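Local coordinates for protein quinone oxidoreductase (Coxiella burnetii, PDB 3TQH) that binds NADPH and probably uses it to reduce quinones, as a member of the medium-chain dehydrogenase/reductase family, at residues L45-I48 with D49-T52. Sequence-based numbering, arbitrary orientation.
Sequences LNPI and DYKT. With NDP (NADPH dihydro-nicotinamide-adenine-dinucleotide phosphate), chain B; SO4 (sulfate ion), chain C.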
# COMPACT_ATOMS: atom_id res chain seq x y z
N LEU A 45 5.78 0.39 -5.86
CA LEU A 45 5.32 1.78 -5.80
C LEU A 45 4.01 1.88 -5.03
O LEU A 45 3.15 1.01 -5.15
CB LEU A 45 5.12 2.35 -7.20
CG LEU A 45 6.39 2.55 -8.03
CD1 LEU A 45 6.86 1.23 -8.62
CD2 LEU A 45 6.14 3.58 -9.13
N ASN A 46 3.88 2.94 -4.26
CA ASN A 46 2.63 3.29 -3.59
C ASN A 46 2.32 4.76 -3.84
O ASN A 46 3.24 5.55 -4.04
CB ASN A 46 2.75 3.04 -2.09
CG ASN A 46 2.99 1.59 -1.77
OD1 ASN A 46 4.14 1.14 -1.67
ND2 ASN A 46 1.91 0.82 -1.62
N PRO A 47 1.04 5.15 -3.81
CA PRO A 47 0.67 6.55 -3.97
C PRO A 47 1.38 7.55 -3.04
O PRO A 47 1.69 8.68 -3.45
CB PRO A 47 -0.84 6.54 -3.69
CG PRO A 47 -1.28 5.18 -4.15
CD PRO A 47 -0.15 4.27 -3.78
N ILE A 48 1.64 7.13 -1.80
CA ILE A 48 2.42 7.93 -0.86
C ILE A 48 3.73 8.42 -1.50
O ILE A 48 4.19 9.52 -1.20
CB ILE A 48 2.71 7.16 0.46
CG1 ILE A 48 3.29 8.09 1.53
CG2 ILE A 48 3.67 6.01 0.22
CD1 ILE A 48 2.25 8.79 2.35
N ASP A 49 4.30 7.61 -2.39
CA ASP A 49 5.51 7.99 -3.13
C ASP A 49 5.32 9.28 -3.96
O ASP A 49 6.16 10.17 -3.89
CB ASP A 49 5.98 6.86 -4.06
CG ASP A 49 6.23 5.54 -3.33
OD1 ASP A 49 6.31 5.54 -2.09
OD2 ASP A 49 6.35 4.50 -4.02
N TYR A 50 4.23 9.38 -4.72
CA TYR A 50 4.01 10.57 -5.57
C TYR A 50 3.51 11.79 -4.80
O TYR A 50 3.80 12.92 -5.18
CB TYR A 50 3.12 10.27 -6.81
CG TYR A 50 1.64 10.02 -6.57
CD1 TYR A 50 0.79 11.04 -6.16
CD2 TYR A 50 1.09 8.78 -6.83
CE1 TYR A 50 -0.58 10.81 -5.96
CE2 TYR A 50 -0.27 8.54 -6.64
CZ TYR A 50 -1.10 9.55 -6.21
OH TYR A 50 -2.44 9.28 -6.03
N LYS A 51 2.77 11.55 -3.72
CA LYS A 51 2.31 12.62 -2.83
C LYS A 51 3.48 13.26 -2.07
O LYS A 51 3.44 14.44 -1.73
CB LYS A 51 1.30 12.08 -1.82
CG LYS A 51 0.02 11.53 -2.44
CD LYS A 51 -0.78 10.73 -1.42
CE LYS A 51 -2.12 10.28 -1.97
NZ LYS A 51 -3.01 9.74 -0.90
N THR A 52 4.51 12.46 -1.80
CA THR A 52 5.72 12.97 -1.16
C THR A 52 6.48 13.79 -2.20
O THR A 52 6.84 14.94 -1.95
CB THR A 52 6.60 11.82 -0.61
OG1 THR A 52 5.83 11.03 0.31
CG2 THR A 52 7.84 12.36 0.10
PA NDP B . -4.10 3.00 -6.08
O1A NDP B . -3.45 4.05 -6.87
O2A NDP B . -3.48 1.68 -6.29
O5B NDP B . -5.66 2.90 -6.46
C5B NDP B . -6.04 3.02 -7.82
C4B NDP B . -7.49 2.61 -7.99
O4B NDP B . -8.33 3.65 -7.56
C3B NDP B . -7.89 2.31 -9.43
O3B NDP B . -8.07 0.92 -9.60
C2B NDP B . -9.19 3.09 -9.65
O2B NDP B . -10.22 2.29 -10.18
C1B NDP B . -9.55 3.56 -8.26
N9A NDP B . -10.23 4.87 -8.21
C8A NDP B . -9.71 6.08 -8.59
N7A NDP B . -10.64 7.03 -8.36
C5A NDP B . -11.74 6.45 -7.83
C6A NDP B . -12.96 6.96 -7.43
N6A NDP B . -13.19 8.26 -7.53
N1A NDP B . -13.92 6.12 -6.92
C2A NDP B . -13.66 4.76 -6.82
N3A NDP B . -12.44 4.24 -7.22
C4A NDP B . -11.49 5.08 -7.72
O3 NDP B . -4.12 3.39 -4.52
PN NDP B . -3.89 2.41 -3.26
O1N NDP B . -2.45 2.04 -3.19
O2N NDP B . -4.89 1.33 -3.21
O5D NDP B . -4.19 3.43 -2.06
C5D NDP B . -5.40 4.15 -1.98
C4D NDP B . -5.25 5.32 -1.02
O4D NDP B . -4.94 4.85 0.28
C3D NDP B . -4.12 6.25 -1.45
O3D NDP B . -4.56 7.59 -1.34
C2D NDP B . -3.00 5.95 -0.48
O2D NDP B . -2.15 7.06 -0.26
C1D NDP B . -3.77 5.49 0.76
N1N NDP B . -3.03 4.58 1.67
C2N NDP B . -3.00 4.90 3.00
C3N NDP B . -2.28 4.14 3.93
C7N NDP B . -2.26 4.50 5.39
O7N NDP B . -1.51 3.70 6.27
N7N NDP B . -2.94 5.57 5.82
C4N NDP B . -1.52 2.95 3.43
C5N NDP B . -1.60 2.65 1.97
C6N NDP B . -2.36 3.49 1.16
P2B NDP B . -10.73 2.48 -11.70
O1X NDP B . -11.62 1.31 -12.05
O2X NDP B . -9.56 2.50 -12.64
O3X NDP B . -11.52 3.75 -11.86
S SO4 C . -1.29 8.52 2.80
O1 SO4 C . -0.71 7.20 2.55
O2 SO4 C . -2.72 8.40 3.11
O3 SO4 C . -0.60 9.17 3.90
O4 SO4 C . -1.13 9.35 1.61
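Tyr-50 lays one face of its ring against Pro-47. The carbonyl oxygen of Pro-47 sits 3.3 Å above the ring plane, not over the centre but nearer the CG-CD2 bond. Tyr-50 CE2 touches Pro-47 CB at 3.6 Å. The first torsion of Tyr-50 (chi1 72°) sets CG between the backbone N and the carbonyl carbon, which swings the ring back over Pro-47. Leu-307 and Glu-308 of helix 300-308 also touch this side chain. The carboxylate of Asp-49 folds back as well. Its OD2 accepts a hydrogen bond from the backbone N-H of Asn-46, with N and OD2 2.9 Å apart; the bond is nearly straight and arrives from above the carboxylate plane. Asp-49 N in turn donates to Asn-46 O at 2.8 Å. The hydroxyl of Tyr-108 also bonds OD2 and is its strongest polar partner, so two hydrogen bonds hold this oxygen of a buried residue. The bonds between Asn-46 and Asp-49 lie at the N-terminal end of helix 47-53, which follows closely on strand 36-44 in the GroES-like domain and faces the cleft holding NADPH across from the Rossmann-type domain. Pro-47 turns CG and CD to the cofactor: CD lies 3.3 Å from the nicotinamide-side phosphate oxygen O1N. Lys-51, one helical turn later, runs out extended beyond CG. Its NZ donates to both hydroxyls of the nicotinamide ribose, O3D at 2.7 Å and O2D at 2.9 Å. A longer bond joins NZ to O4 of a sulfate, probably from the crystallisation liquor. Ile-48 CD1 touches the same sulfate. Thr-52, whose side chain touches Val-59 and Leu-63 of helix 58-63, donates from OG1 to Ile-48 O at 2.7 Å. Thr-52 N bonds to it too, and the two donors arrive from opposite faces of the carbonyl plane.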